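Local coordinates for protein spectinomycin phosphotransferase (Legionella pneumophila, PDB 3I1A) that probably transfers a phosphate group from a bound nucleotide to the antibiotic spectinomycin, a reaction that confers resistance, using a protein-kinase-like fold, at residues R155-Q160 and S176-N181; S182-R187 and E315-N320; E283-D288 and N321-A326. All coordinates share one frame; numbering follows the deposited sequence.

Interaction 1 of 3, residues R155-Q160 and S176-N181; sequences RSFYNQ and SFFNQN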
ATOM      1  N   ARG A 155      13.031 -11.697  15.677  1.00 20.45           N
ATOM      2  CA  ARG A 155      13.678 -12.570  16.660  1.00 22.27           C
ATOM      3  C   ARG A 155      15.015 -11.974  17.070  1.00 20.78           C
ATOM      4  O   ARG A 155      15.445 -12.166  18.209  1.00 24.16           O
ATOM      5  CB  ARG A 155      13.892 -13.995  16.115  1.00 18.88           C
ATOM      6  CG  ARG A 155      12.594 -14.724  15.865  1.00 24.50           C
ATOM      7  CD  ARG A 155      12.792 -16.211  15.644  1.00 23.44           C
ATOM      8  NE  ARG A 155      11.615 -16.803  15.027  1.00 25.04           N
ATOM      9  CZ  ARG A 155      11.511 -17.035  13.717  1.00 26.87           C
ATOM     10  NH1 ARG A 155      12.517 -16.734  12.908  1.00 26.53           N
ATOM     11  NH2 ARG A 155      10.401 -17.558  13.213  1.00 27.07           N
ATOM     12  N   SER A 156      15.679 -11.268  16.154  1.00 22.45           N
ATOM     13  CA  SER A 156      16.965 -10.664  16.497  1.00 22.45           C
ATOM     14  C   SER A 156      16.770  -9.599  17.573  1.00 23.65           C
ATOM     15  O   SER A 156      17.722  -9.260  18.277  1.00 22.51           O
ATOM     16  CB  SER A 156      17.641 -10.042  15.273  1.00 22.92           C
ATOM     17  OG  SER A 156      16.961  -8.875  14.832  1.00 23.69           O
ATOM     18  N   PHE A 157      15.549  -9.079  17.714  1.00 20.83           N
ATOM     19  CA  PHE A 157      15.277  -8.055  18.737  1.00 21.62           C
ATOM     20  C   PHE A 157      15.241  -8.634  20.146  1.00 21.50           C
ATOM     21  O   PHE A 157      15.564  -7.940  21.107  1.00 22.18           O
ATOM     22  CB  PHE A 157      13.915  -7.358  18.531  1.00 19.13           C
ATOM     23  CG  PHE A 157      13.801  -6.524  17.273  1.00 19.03           C
ATOM     24  CD1 PHE A 157      14.918  -6.210  16.491  1.00 15.98           C
ATOM     25  CD2 PHE A 157      12.556  -6.030  16.892  1.00 15.60           C
ATOM     26  CE1 PHE A 157      14.791  -5.423  15.362  1.00 18.09           C
ATOM     27  CE2 PHE A 157      12.422  -5.232  15.750  1.00 17.37           C
ATOM     28  CZ  PHE A 157      13.539  -4.930  14.987  1.00 17.04           C
ATOM     29  N   TYR A 158      14.830  -9.896  20.270  1.00 22.14           N
ATOM     30  CA  TYR A 158      14.694 -10.541  21.571  1.00 23.39           C
ATOM     31  C   TYR A 158      15.810 -10.258  22.570  1.00 22.92           C
ATOM     32  O   TYR A 158      15.551  -9.847  23.704  1.00 23.53           O
ATOM     33  CB  TYR A 158      14.544 -12.055  21.384  1.00 22.48           C
ATOM     34  CG  TYR A 158      13.251 -12.452  20.678  1.00 23.91           C
ATOM     35  CD1 TYR A 158      13.087 -13.742  20.177  1.00 25.89           C
ATOM     36  CD2 TYR A 158      12.189 -11.551  20.543  1.00 24.29           C
ATOM     37  CE1 TYR A 158      11.897 -14.135  19.557  1.00 25.40           C
ATOM     38  CE2 TYR A 158      10.985 -11.929  19.924  1.00 26.30           C
ATOM     39  CZ  TYR A 158      10.847 -13.226  19.435  1.00 26.70           C
ATOM     40  OH  TYR A 158       9.656 -13.631  18.853  1.00 24.51           O
ATOM     41  N   ASN A 159      17.043 -10.463  22.142  1.00 23.81           N
ATOM     42  CA  ASN A 159      18.154 -10.249  23.046  1.00 26.83           C
ATOM     43  C   ASN A 159      18.517  -8.782  23.250  1.00 27.14           C
ATOM     44  O   ASN A 159      19.192  -8.445  24.221  1.00 29.11           O
ATOM     45  CB  ASN A 159      19.375 -11.054  22.582  1.00 28.59           C
ATOM     46  CG  ASN A 159      19.182 -12.552  22.766  1.00 32.32           C
ATOM     47  OD1 ASN A 159      18.338 -12.987  23.548  1.00 32.87           O
ATOM     48  ND2 ASN A 159      19.972 -13.344  22.054  1.00 32.43           N
ATOM     49  N   GLN A 160      18.075  -7.915  22.343  1.00 25.42           N
ATOM     50  CA  GLN A 160      18.368  -6.488  22.448  1.00 26.50           C
ATOM     51  C   GLN A 160      17.461  -5.761  23.452  1.00 26.22           C
ATOM     52  O   GLN A 160      17.743  -4.635  23.844  1.00 26.61           O
ATOM     53  CB  GLN A 160      18.231  -5.826  21.075  1.00 25.94           C
ATOM     54  CG  GLN A 160      19.076  -6.447  19.984  1.00 27.13           C
ATOM     55  CD  GLN A 160      18.906  -5.711  18.674  1.00 28.11           C
ATOM     56  OE1 GLN A 160      19.109  -4.493  18.614  1.00 27.86           O
ATOM     57  NE2 GLN A 160      18.515  -6.437  17.619  1.00 24.98           N
ATOM     58  N   SER A 176      10.623  -1.114  27.176  0.50 16.94           N
ATOM     59  CA  SER A 176       9.666  -1.333  28.252  0.50 17.21           C
ATOM     60  C   SER A 176       8.344  -1.829  27.684  0.50 17.57           C
ATOM     61  O   SER A 176       7.742  -2.771  28.206  0.50 17.83           O
ATOM     62  CB  SER A 176       9.415  -0.036  29.030  0.50 17.41           C
ATOM     63  OG  SER A 176      10.555   0.341  29.779  0.50 18.31           O
ATOM     64  N   PHE A 177       7.901  -1.188  26.607  1.00 16.97           N
ATOM     65  CA  PHE A 177       6.641  -1.548  25.972  1.00 17.48           C
ATOM     66  C   PHE A 177       6.748  -2.948  25.359  1.00 16.88           C
ATOM     67  O   PHE A 177       5.810  -3.737  25.432  1.00 16.96           O
ATOM     68  CB  PHE A 177       6.266  -0.555  24.863  1.00 18.28           C
ATOM     69  CG  PHE A 177       4.900  -0.804  24.283  1.00 18.01           C
ATOM     70  CD1 PHE A 177       3.761  -0.311  24.904  1.00 19.67           C
ATOM     71  CD2 PHE A 177       4.753  -1.595  23.147  1.00 19.74           C
ATOM     72  CE1 PHE A 177       2.486  -0.604  24.400  1.00 20.73           C
ATOM     73  CE2 PHE A 177       3.498  -1.892  22.638  1.00 17.86           C
ATOM     74  CZ  PHE A 177       2.360  -1.397  23.263  1.00 21.16           C
ATOM     75  N   PHE A 178       7.879  -3.231  24.728  1.00 17.09           N
ATOM     76  CA  PHE A 178       8.105  -4.551  24.095  1.00 17.25           C
ATOM     77  C   PHE A 178       8.044  -5.614  25.185  1.00 19.57           C
ATOM     78  O   PHE A 178       7.350  -6.632  25.083  1.00 16.85           O
ATOM     79  CB  PHE A 178       9.495  -4.574  23.453  1.00 17.64           C
ATOM     80  CG  PHE A 178       9.709  -5.701  22.462  1.00 19.61           C
ATOM     81  CD1 PHE A 178       9.725  -5.441  21.085  1.00 20.53           C
ATOM     82  CD2 PHE A 178       9.911  -7.012  22.902  1.00 17.55           C
ATOM     83  CE1 PHE A 178       9.948  -6.464  20.155  1.00 19.55           C
ATOM     84  CE2 PHE A 178      10.134  -8.051  21.981  1.00 16.23           C
ATOM     85  CZ  PHE A 178      10.153  -7.772  20.603  1.00 17.57           C
ATOM     86  N   ASN A 179       8.787  -5.368  26.252  1.00 17.85           N
ATOM     87  CA  ASN A 179       8.801  -6.307  27.344  1.00 20.06           C
ATOM     88  C   ASN A 179       7.378  -6.518  27.907  1.00 19.12           C
ATOM     89  O   ASN A 179       6.973  -7.665  28.166  1.00 19.68           O
ATOM     90  CB  ASN A 179       9.786  -5.797  28.398  1.00 23.38           C
ATOM     91  CG  ASN A 179       9.988  -6.772  29.529  1.00 28.74           C
ATOM     92  OD1 ASN A 179       9.442  -6.591  30.617  1.00 32.31           O
ATOM     93  ND2 ASN A 179      10.763  -7.821  29.278  1.00 31.81           N
ATOM     94  N   GLN A 180       6.605  -5.440  28.070  1.00 19.74           N
ATOM     95  CA  GLN A 180       5.254  -5.555  28.613  1.00 19.45           C
ATOM     96  C   GLN A 180       4.309  -6.314  27.679  1.00 20.49           C
ATOM     97  O   GLN A 180       3.312  -6.868  28.124  1.00 21.83           O
ATOM     98  CB  GLN A 180       4.652  -4.169  28.910  1.00 22.10           C
ATOM     99  CG  GLN A 180       5.520  -3.317  29.813  1.00 28.14           C
ATOM    100  CD  GLN A 180       5.058  -1.868  29.887  1.00 31.38           C
ATOM    101  OE1 GLN A 180       4.600  -1.294  28.894  1.00 33.61           O
ATOM    102  NE2 GLN A 180       5.186  -1.266  31.066  1.00 34.13           N
ATOM    103  N   ASN A 181       4.625  -6.324  26.392  1.00 19.19           N
ATOM    104  CA  ASN A 181       3.793  -7.009  25.391  1.00 18.79           C
ATOM    105  C   ASN A 181       4.565  -8.156  24.727  1.00 20.71           C
ATOM    106  O   ASN A 181       4.289  -8.536  23.577  1.00 19.25           O
ATOM    107  CB  ASN A 181       3.349  -5.997  24.329  1.00 19.64           C
ATOM    108  CG  ASN A 181       2.426  -4.956  24.886  1.00 21.62           C
ATOM    109  OD1 ASN A 181       1.209  -5.145  24.933  1.00 20.28           O
ATOM    110  ND2 ASN A 181       3.002  -3.844  25.346  1.00 21.70           N
TER
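F178 pushes its ring from helix 169-180 into the angle between the side chains of F157 and Y158, making a small aromatic cluster among the helices of the kinase-like aminoglycoside phosphotransferase fold. The evidence for a shared wedge is that neighbouring ring atoms of F178 serve the two partners: CE1 of F178 lies 4.2 Å from CD2 of F157, and CZ of F178 lies 4.3 Å from CD2 of Y158. Both approaches come at the rims of the receiving rings, close to their planes, and the Y158 pair is edge to edge because CD2 of Y158 also sits near the plane of the F178 ring. The F157 and F178 side chains cross at about a right angle. F178 reaches this place because its CG lies anti to the backbone N (chi1 -164°), which carries the ring out from its helix toward 155-160. The contact buries 114 Å² and is wholly apolar. Y158 starts out pointing away, yet its ring swings back; one face rests on R155, whose CA stands 3.7 Å above the ring centre. The cluster is extended by H186, stacked on Y158, and by I185, which touches F178, while F157 packs on Q294 and L297 of helix 274-297. Local polar bonds shape both chain segments. Within 155-160, Q160 NE2 donates to S156 O at 3.0 Å, coming from above the carbonyl plane. Where helix 169-180 gives way to helix 182-198, N181 folds back over F177: its ND2 stands 3.2 Å above the centre of the F177 ring and donates an almost straight bond (170°) to F177 O at 2.8 Å.

Interaction 2 of 3, residues S182-R187 and E315-N320; sequences SAAIHR and EMFDPN. With DMS (dimethyl sulfoxide), chain D.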
ATOM      1  N   SER A 182       5.518  -8.718  25.460  1.00 19.95           N
ATOM      2  CA  SER A 182       6.365  -9.788  24.934  1.00 20.75           C
ATOM      3  C   SER A 182       5.615 -11.034  24.493  1.00 21.05           C
ATOM      4  O   SER A 182       5.942 -11.625  23.461  1.00 21.53           O
ATOM      5  CB  SER A 182       7.414 -10.194  25.981  1.00 21.00           C
ATOM      6  OG  SER A 182       8.459 -10.914  25.357  1.00 22.94           O
ATOM      7  N   ALA A 183       4.626 -11.436  25.285  1.00 21.43           N
ATOM      8  CA  ALA A 183       3.821 -12.625  24.981  1.00 22.38           C
ATOM      9  C   ALA A 183       3.092 -12.458  23.651  1.00 23.38           C
ATOM     10  O   ALA A 183       3.053 -13.379  22.826  1.00 24.06           O
ATOM     11  CB  ALA A 183       2.824 -12.863  26.084  1.00 23.20           C
ATOM     12  N   ALA A 184       2.521 -11.278  23.445  1.00 22.34           N
ATOM     13  CA  ALA A 184       1.806 -11.018  22.205  1.00 20.76           C
ATOM     14  C   ALA A 184       2.783 -10.961  21.041  1.00 19.10           C
ATOM     15  O   ALA A 184       2.471 -11.439  19.959  1.00 17.56           O
ATOM     16  CB  ALA A 184       1.007  -9.705  22.307  1.00 18.12           C
ATOM     17  N   ILE A 185       3.977 -10.402  21.259  1.00 17.38           N
ATOM     18  CA  ILE A 185       4.939 -10.294  20.163  1.00 17.20           C
ATOM     19  C   ILE A 185       5.478 -11.646  19.699  1.00 19.28           C
ATOM     20  O   ILE A 185       5.620 -11.915  18.487  1.00 16.70           O
ATOM     21  CB  ILE A 185       6.074  -9.348  20.564  1.00 15.95           C
ATOM     22  CG1 ILE A 185       5.469  -7.951  20.757  1.00 16.55           C
ATOM     23  CG2 ILE A 185       7.182  -9.331  19.518  1.00 16.85           C
ATOM     24  CD1 ILE A 185       6.428  -6.927  21.356  1.00 16.97           C
ATOM     25  N   HIS A 186       5.777 -12.507  20.655  1.00 19.78           N
ATOM     26  CA  HIS A 186       6.278 -13.821  20.296  1.00 21.78           C
ATOM     27  C   HIS A 186       5.151 -14.597  19.609  1.00 20.74           C
ATOM     28  O   HIS A 186       5.391 -15.323  18.645  1.00 21.47           O
ATOM     29  CB  HIS A 186       6.767 -14.550  21.555  1.00 24.00           C
ATOM     30  CG  HIS A 186       8.133 -14.122  22.005  1.00 26.73           C
ATOM     31  ND1 HIS A 186       9.247 -14.918  21.853  1.00 27.71           N
ATOM     32  CD2 HIS A 186       8.568 -12.972  22.577  1.00 27.02           C
ATOM     33  CE1 HIS A 186      10.310 -14.279  22.312  1.00 29.43           C
ATOM     34  NE2 HIS A 186       9.926 -13.096  22.755  1.00 28.55           N
ATOM     35  N   ARG A 187       3.923 -14.431  20.088  1.00 20.95           N
ATOM     36  CA  ARG A 187       2.784 -15.130  19.485  1.00 20.93           C
ATOM     37  C   ARG A 187       2.590 -14.712  18.019  1.00 21.74           C
ATOM     38  O   ARG A 187       2.311 -15.551  17.152  1.00 20.23           O
ATOM     39  CB  ARG A 187       1.504 -14.868  20.297  1.00 22.17           C
ATOM     40  CG  ARG A 187       0.236 -15.516  19.710  1.00 23.61           C
ATOM     41  CD  ARG A 187      -0.988 -15.302  20.595  1.00 24.12           C
ATOM     42  NE  ARG A 187      -2.230 -15.738  19.950  1.00 28.27           N
ATOM     43  CZ  ARG A 187      -3.405 -15.819  20.562  1.00 29.48           C
ATOM     44  NH1 ARG A 187      -3.513 -15.505  21.845  1.00 32.27           N
ATOM     45  NH2 ARG A 187      -4.486 -16.192  19.883  1.00 33.03           N
ATOM     46  N   GLU A 315      -0.113   1.605  18.848  1.00 18.55           N
ATOM     47  CA  GLU A 315      -1.491   1.558  18.409  1.00 20.16           C
ATOM     48  C   GLU A 315      -1.885   0.179  17.917  1.00 19.37           C
ATOM     49  O   GLU A 315      -3.059  -0.189  18.008  1.00 19.35           O
ATOM     50  CB  GLU A 315      -1.723   2.572  17.300  1.00 23.45           C
ATOM     51  CG  GLU A 315      -1.794   3.991  17.808  1.00 30.30           C
ATOM     52  CD  GLU A 315      -2.155   4.959  16.709  1.00 34.18           C
ATOM     53  OE1 GLU A 315      -2.620   6.066  17.041  1.00 38.90           O
ATOM     54  OE2 GLU A 315      -1.969   4.607  15.520  1.00 36.95           O
ATOM     55  N   MET A 316      -0.922  -0.576  17.383  1.00 18.54           N
ATOM     56  CA  MET A 316      -1.239  -1.924  16.877  1.00 18.02           C
ATOM     57  C   MET A 316      -1.802  -2.812  17.968  1.00 18.21           C
ATOM     58  O   MET A 316      -2.529  -3.782  17.693  1.00 18.47           O
ATOM     59  CB  MET A 316       0.011  -2.599  16.292  1.00 17.62           C
ATOM     60  CG  MET A 316       0.646  -1.811  15.149  1.00 19.99           C
ATOM     61  SD  MET A 316       2.000  -2.647  14.282  1.00 17.82           S
ATOM     62  CE  MET A 316       3.022  -3.288  15.679  1.00 18.86           C
ATOM     63  N   PHE A 317      -1.454  -2.494  19.213  1.00 19.09           N
ATOM     64  CA  PHE A 317      -1.909  -3.279  20.362  1.00 19.91           C
ATOM     65  C   PHE A 317      -3.158  -2.735  21.057  1.00 21.22           C
ATOM     66  O   PHE A 317      -3.575  -3.262  22.097  1.00 23.10           O
ATOM     67  CB  PHE A 317      -0.756  -3.422  21.376  1.00 18.61           C
ATOM     68  CG  PHE A 317       0.447  -4.118  20.816  1.00 17.19           C
ATOM     69  CD1 PHE A 317       1.378  -3.418  20.042  1.00 14.74           C
ATOM     70  CD2 PHE A 317       0.626  -5.500  20.998  1.00 17.41           C
ATOM     71  CE1 PHE A 317       2.465  -4.073  19.459  1.00 15.48           C
ATOM     72  CE2 PHE A 317       1.711  -6.168  20.412  1.00 17.44           C
ATOM     73  CZ  PHE A 317       2.632  -5.461  19.642  1.00 16.98           C
ATOM     74  N   ASP A 318      -3.760  -1.693  20.495  1.00 22.35           N
ATOM     75  CA  ASP A 318      -4.965  -1.122  21.108  1.00 23.99           C
ATOM     76  C   ASP A 318      -6.215  -1.986  20.901  1.00 24.12           C
ATOM     77  O   ASP A 318      -6.254  -2.862  20.040  1.00 22.61           O
ATOM     78  CB  ASP A 318      -5.245   0.279  20.558  1.00 23.16           C
ATOM     79  CG  ASP A 318      -4.343   1.351  21.167  1.00 24.79           C
ATOM     80  OD1 ASP A 318      -3.806   1.140  22.269  1.00 26.11           O
ATOM     81  OD2 ASP A 318      -4.199   2.425  20.546  1.00 26.16           O
ATOM     82  N   PRO A 319      -7.257  -1.750  21.714  1.00 25.58           N
ATOM     83  CA  PRO A 319      -8.500  -2.512  21.595  1.00 25.08           C
ATOM     84  C   PRO A 319      -9.041  -2.461  20.175  1.00 25.11           C
ATOM     85  O   PRO A 319      -9.161  -1.387  19.586  1.00 27.21           O
ATOM     86  CB  PRO A 319      -9.436  -1.806  22.581  1.00 23.24           C
ATOM     87  CG  PRO A 319      -8.523  -1.347  23.633  1.00 25.13           C
ATOM     88  CD  PRO A 319      -7.346  -0.792  22.828  1.00 25.65           C
ATOM     89  N   ASN A 320      -9.366  -3.626  19.631  1.00 24.86           N
ATOM     90  CA  ASN A 320      -9.930  -3.728  18.292  1.00 25.32           C
ATOM     91  C   ASN A 320      -8.957  -3.320  17.197  1.00 23.59           C
ATOM     92  O   ASN A 320      -9.388  -2.978  16.094  1.00 23.64           O
ATOM     93  CB  ASN A 320     -11.189  -2.856  18.157  1.00 30.53           C
ATOM     94  CG  ASN A 320     -12.132  -2.981  19.332  1.00 32.97           C
ATOM     95  OD1 ASN A 320     -12.956  -2.088  19.571  1.00 35.20           O
ATOM     96  ND2 ASN A 320     -12.029  -4.084  20.074  1.00 35.48           N
TER
HETATM   97  S   DMS D 341      -1.857 -13.026  24.021  1.00 57.56           S
HETATM   98  O   DMS D 341      -2.590 -14.130  24.692  1.00 56.10           O
HETATM   99  C1  DMS D 341      -1.471 -11.823  25.237  1.00 56.18           C
HETATM  100  C2  DMS D 341      -0.254 -13.595  23.516  1.00 55.97           C
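This is an apolar contact between a helix and a loop: the start of helix 182-198 receives F317, which projects from a type I beta turn, E315-D318, at the start of the loop that joins helices 303-315 and 322-329 in the helical part of this kinase-like phosphotransferase fold. The contact is small, with 95 Å² buried, and a single aromatic side chain is shared by two consecutive helix residues. A184 meets the ring at its edge, its CB 4.1 Å from CE2 of F317. I185 adds the methylene CG1, 3.9 Å from CZ of F317, and the two side chains cross at about a right angle. The torsion of I185 explains why a methylene does the touching: CG1 is anti to the carbonyl carbon (chi1 -64°) and leans toward the loop, whereas CG2 is the branch anti to the backbone N. F317 itself points toward the helix, and the same ring also meets F177 edge-to-face and touches V323, so residues of three helices touch it. The turn that presents it is closed by D318 N bonding to E315 O, and M316 beside it packs on I285, D288 and I289 of helix 274-297. A dimethyl sulfoxide molecule, probably from the crystallisation liquor, lies against A183, A184 and R187. Its methyl C2 lies 3.4 Å from A183 O and 3.5 Å from CD of R187, resting against the extended arginine chain. R187 also makes a cation-pi contact with F327 of helix 322-329. The sulfoxide oxygen sits at the edge of the guanidinium, in its plane, where R187 NH1 donates a weak, bent bond (129°) to DMS O at 3.3 Å.

Interaction 3 of 3, residues E283-D288 and N321-A326; sequences ERIVED and NVVEIA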
ATOM      1  N   GLU A 283       1.565 -11.940   9.859  1.00 15.63           N
ATOM      2  CA  GLU A 283       2.803 -11.560   9.185  1.00 14.68           C
ATOM      3  C   GLU A 283       2.913 -10.072   8.867  1.00 14.81           C
ATOM      4  O   GLU A 283       3.996  -9.495   8.939  1.00 13.97           O
ATOM      5  CB  GLU A 283       2.967 -12.385   7.900  1.00 14.99           C
ATOM      6  CG  GLU A 283       4.146 -11.997   7.017  1.00 16.64           C
ATOM      7  CD  GLU A 283       5.524 -12.183   7.648  1.00 17.65           C
ATOM      8  OE1 GLU A 283       5.670 -12.960   8.619  1.00 19.04           O
ATOM      9  OE2 GLU A 283       6.475 -11.554   7.146  1.00 20.06           O
ATOM     10  N   ARG A 284       1.806  -9.430   8.498  1.00 14.83           N
ATOM     11  CA  ARG A 284       1.903  -8.003   8.216  1.00 15.28           C
ATOM     12  C   ARG A 284       2.298  -7.253   9.495  1.00 15.62           C
ATOM     13  O   ARG A 284       3.046  -6.279   9.428  1.00 17.16           O
ATOM     14  CB  ARG A 284       0.581  -7.447   7.701  1.00 13.77           C
ATOM     15  CG  ARG A 284       0.730  -6.044   7.110  1.00 15.84           C
ATOM     16  CD  ARG A 284      -0.613  -5.546   6.549  1.00 16.34           C
ATOM     17  NE  ARG A 284      -0.460  -4.221   5.952  1.00 18.01           N
ATOM     18  CZ  ARG A 284      -0.526  -3.080   6.634  1.00 21.46           C
ATOM     19  NH1 ARG A 284      -0.757  -3.095   7.951  1.00 19.34           N
ATOM     20  NH2 ARG A 284      -0.330  -1.925   6.000  1.00 18.83           N
ATOM     21  N   ILE A 285       1.805  -7.708  10.649  1.00 15.63           N
ATOM     22  CA  ILE A 285       2.162  -7.043  11.919  1.00 16.29           C
ATOM     23  C   ILE A 285       3.641  -7.306  12.223  1.00 16.82           C
ATOM     24  O   ILE A 285       4.372  -6.412  12.673  1.00 17.48           O
ATOM     25  CB  ILE A 285       1.258  -7.521  13.078  1.00 14.67           C
ATOM     26  CG1 ILE A 285      -0.195  -7.176  12.748  1.00 15.92           C
ATOM     27  CG2 ILE A 285       1.654  -6.850  14.392  1.00 15.98           C
ATOM     28  CD1 ILE A 285      -1.230  -7.792  13.666  1.00 13.04           C
ATOM     29  N   VAL A 286       4.093  -8.529  11.971  1.00 16.97           N
ATOM     30  CA  VAL A 286       5.498  -8.864  12.170  1.00 17.01           C
ATOM     31  C   VAL A 286       6.391  -7.944  11.346  1.00 17.42           C
ATOM     32  O   VAL A 286       7.430  -7.474  11.838  1.00 17.14           O
ATOM     33  CB  VAL A 286       5.778 -10.332  11.790  1.00 16.42           C
ATOM     34  CG1 VAL A 286       7.288 -10.586  11.740  1.00 18.60           C
ATOM     35  CG2 VAL A 286       5.105 -11.253  12.785  1.00 14.22           C
ATOM     36  N   GLU A 287       5.983  -7.689  10.101  0.50 15.58           N
ATOM     37  CA  GLU A 287       6.706  -6.814   9.178  0.50 15.54           C
ATOM     38  C   GLU A 287       6.830  -5.404   9.772  0.50 15.21           C
ATOM     39  O   GLU A 287       7.896  -4.795   9.733  0.50 16.28           O
ATOM     40  CB  GLU A 287       5.977  -6.767   7.815  0.50 14.73           C
ATOM     41  CG  GLU A 287       6.488  -7.785   6.795  0.50 14.02           C
ATOM     42  CD  GLU A 287       5.469  -8.171   5.720  0.50 14.59           C
ATOM     43  OE1 GLU A 287       4.788  -7.269   5.188  0.50 16.77           O
ATOM     44  OE2 GLU A 287       5.368  -9.381   5.408  0.50 11.88           O
ATOM     45  N   ASP A 288       5.732  -4.893  10.314  1.00 15.90           N
ATOM     46  CA  ASP A 288       5.715  -3.561  10.936  1.00 15.08           C
ATOM     47  C   ASP A 288       6.515  -3.547  12.259  1.00 15.34           C
ATOM     48  O   ASP A 288       7.151  -2.548  12.585  1.00 15.54           O
ATOM     49  CB  ASP A 288       4.281  -3.099  11.238  1.00 15.94           C
ATOM     50  CG  ASP A 288       3.576  -2.506  10.014  1.00 15.57           C
ATOM     51  OD1 ASP A 288       4.252  -2.189   9.028  1.00 17.10           O
ATOM     52  OD2 ASP A 288       2.341  -2.345  10.071  1.00 18.37           O
ATOM     53  N   ASN A 321      -7.657  -3.303  17.481  1.00 21.74           N
ATOM     54  CA  ASN A 321      -6.717  -2.937  16.421  1.00 21.12           C
ATOM     55  C   ASN A 321      -6.164  -4.212  15.781  1.00 19.05           C
ATOM     56  O   ASN A 321      -6.691  -5.308  16.029  1.00 19.05           O
ATOM     57  CB  ASN A 321      -5.596  -2.014  16.932  1.00 21.27           C
ATOM     58  CG  ASN A 321      -5.067  -1.079  15.835  1.00 22.71           C
ATOM     59  OD1 ASN A 321      -4.359  -1.505  14.926  1.00 22.09           O
ATOM     60  ND2 ASN A 321      -5.430   0.197  15.909  1.00 23.04           N
ATOM     61  N   VAL A 322      -5.113  -4.092  14.976  1.00 18.09           N
ATOM     62  CA  VAL A 322      -4.619  -5.265  14.250  1.00 18.70           C
ATOM     63  C   VAL A 322      -4.207  -6.511  15.033  1.00 18.62           C
ATOM     64  O   VAL A 322      -4.493  -7.633  14.611  1.00 17.22           O
ATOM     65  CB  VAL A 322      -3.499  -4.884  13.231  1.00 16.63           C
ATOM     66  CG1 VAL A 322      -4.093  -3.922  12.170  1.00 18.28           C
ATOM     67  CG2 VAL A 322      -2.286  -4.235  13.914  1.00 15.59           C
ATOM     68  N   VAL A 323      -3.561  -6.327  16.177  1.00 17.65           N
ATOM     69  CA  VAL A 323      -3.149  -7.488  16.935  1.00 18.74           C
ATOM     70  C   VAL A 323      -4.328  -8.288  17.471  1.00 19.49           C
ATOM     71  O   VAL A 323      -4.373  -9.505  17.298  1.00 20.33           O
ATOM     72  CB  VAL A 323      -2.199  -7.092  18.095  1.00 16.61           C
ATOM     73  CG1 VAL A 323      -1.899  -8.333  18.957  1.00 16.20           C
ATOM     74  CG2 VAL A 323      -0.915  -6.500  17.512  1.00 14.99           C
ATOM     75  N   GLU A 324      -5.286  -7.622  18.109  0.50 19.26           N
ATOM     76  CA  GLU A 324      -6.433  -8.330  18.671  0.50 20.21           C
ATOM     77  C   GLU A 324      -7.252  -9.035  17.598  0.50 20.43           C
ATOM     78  O   GLU A 324      -7.772 -10.131  17.823  0.50 21.83           O
ATOM     79  CB  GLU A 324      -7.318  -7.373  19.478  0.50 21.39           C
ATOM     80  CG  GLU A 324      -6.600  -6.754  20.670  0.50 21.23           C
ATOM     81  CD  GLU A 324      -7.543  -6.092  21.651  0.50 24.37           C
ATOM     82  OE1 GLU A 324      -8.618  -5.631  21.216  0.50 23.35           O
ATOM     83  OE2 GLU A 324      -7.201  -6.023  22.856  0.50 23.94           O
ATOM     84  N   ILE A 325      -7.384  -8.400  16.440  1.00 20.31           N
ATOM     85  CA  ILE A 325      -8.109  -8.999  15.321  1.00 20.06           C
ATOM     86  C   ILE A 325      -7.342 -10.203  14.740  1.00 20.44           C
ATOM     87  O   ILE A 325      -7.946 -11.215  14.374  1.00 20.71           O
ATOM     88  CB  ILE A 325      -8.365  -7.944  14.225  1.00 22.14           C
ATOM     89  CG1 ILE A 325      -9.399  -6.926  14.730  1.00 22.27           C
ATOM     90  CG2 ILE A 325      -8.850  -8.614  12.937  1.00 22.71           C
ATOM     91  CD1 ILE A 325      -9.586  -5.758  13.815  1.00 20.88           C
ATOM     92  N   ALA A 326      -6.018 -10.109  14.668  1.00 20.74           N
ATOM     93  CA  ALA A 326      -5.211 -11.221  14.154  1.00 20.19           C
ATOM     94  C   ALA A 326      -5.399 -12.439  15.069  1.00 22.60           C
ATOM     95  O   ALA A 326      -5.678 -13.551  14.597  1.00 21.37           O
ATOM     96  CB  ALA A 326      -3.733 -10.825  14.095  1.00 20.87           C
TER
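The side chain of I285 fills a shallow hollow lined by V322, V323 and A326 at the start of helix 322-329. The two short helical segments run nearly antiparallel, at 150° between their directions, with axes 10.5 Å apart at closest approach. The I285 side chain bridges that separation, and its terminal methyl goes deepest. CD1 of I285 lies 3.4 Å from the carbonyl oxygen O of V322, so it packs against backbone as well as side chains. Around this methyl, CB of V322 stands 3.7 Å from CD1 of I285, while CB of A326, one turn further on, closes the floor at 4.0 Å from the same CD1. I285 and V322 slide past each other in opposite directions, and CG2 of V322 lies 3.8 Å from CG1 of I285. The second branch of I285 has its own partner: CG2, anti to the backbone N because chi1 is -61°, meets CG2 of V323 at 4.1 Å, with the two side chains crossing at about a right angle. Just before the hollow, the OD1 atom of N321 accepts a 2.7 Å bond from V322 N. In the surrounding fold, L188 of helix 182-198 touches both I285 and V323, M316 of the preceding loop packs on V322, and W150 and V154 of helix 149-157 lie against V286 of helix 274-297.

In the fold
Following the chain from the N terminus, interaction 1 comes first: it closes a loop of 15 residues between segments 155-160 and 176-181, seven of them helical. Helix 182-198 follows at once and opens interaction 2, which spans 127 residues before the loop 315-320 returns to it. Interaction 3 opens inside that span, at 283-288, and closes just beyond it, at 321-326, so interactions 2 and 3 cross rather than nest. Their centres are 8 Å apart, and M316 O with V323 N makes a probable hydrogen bond between them. Interactions 1 and 2 also touch; together the three contacts tie helices 149-157, 169-180, 182-198, 274-297 and 322-329.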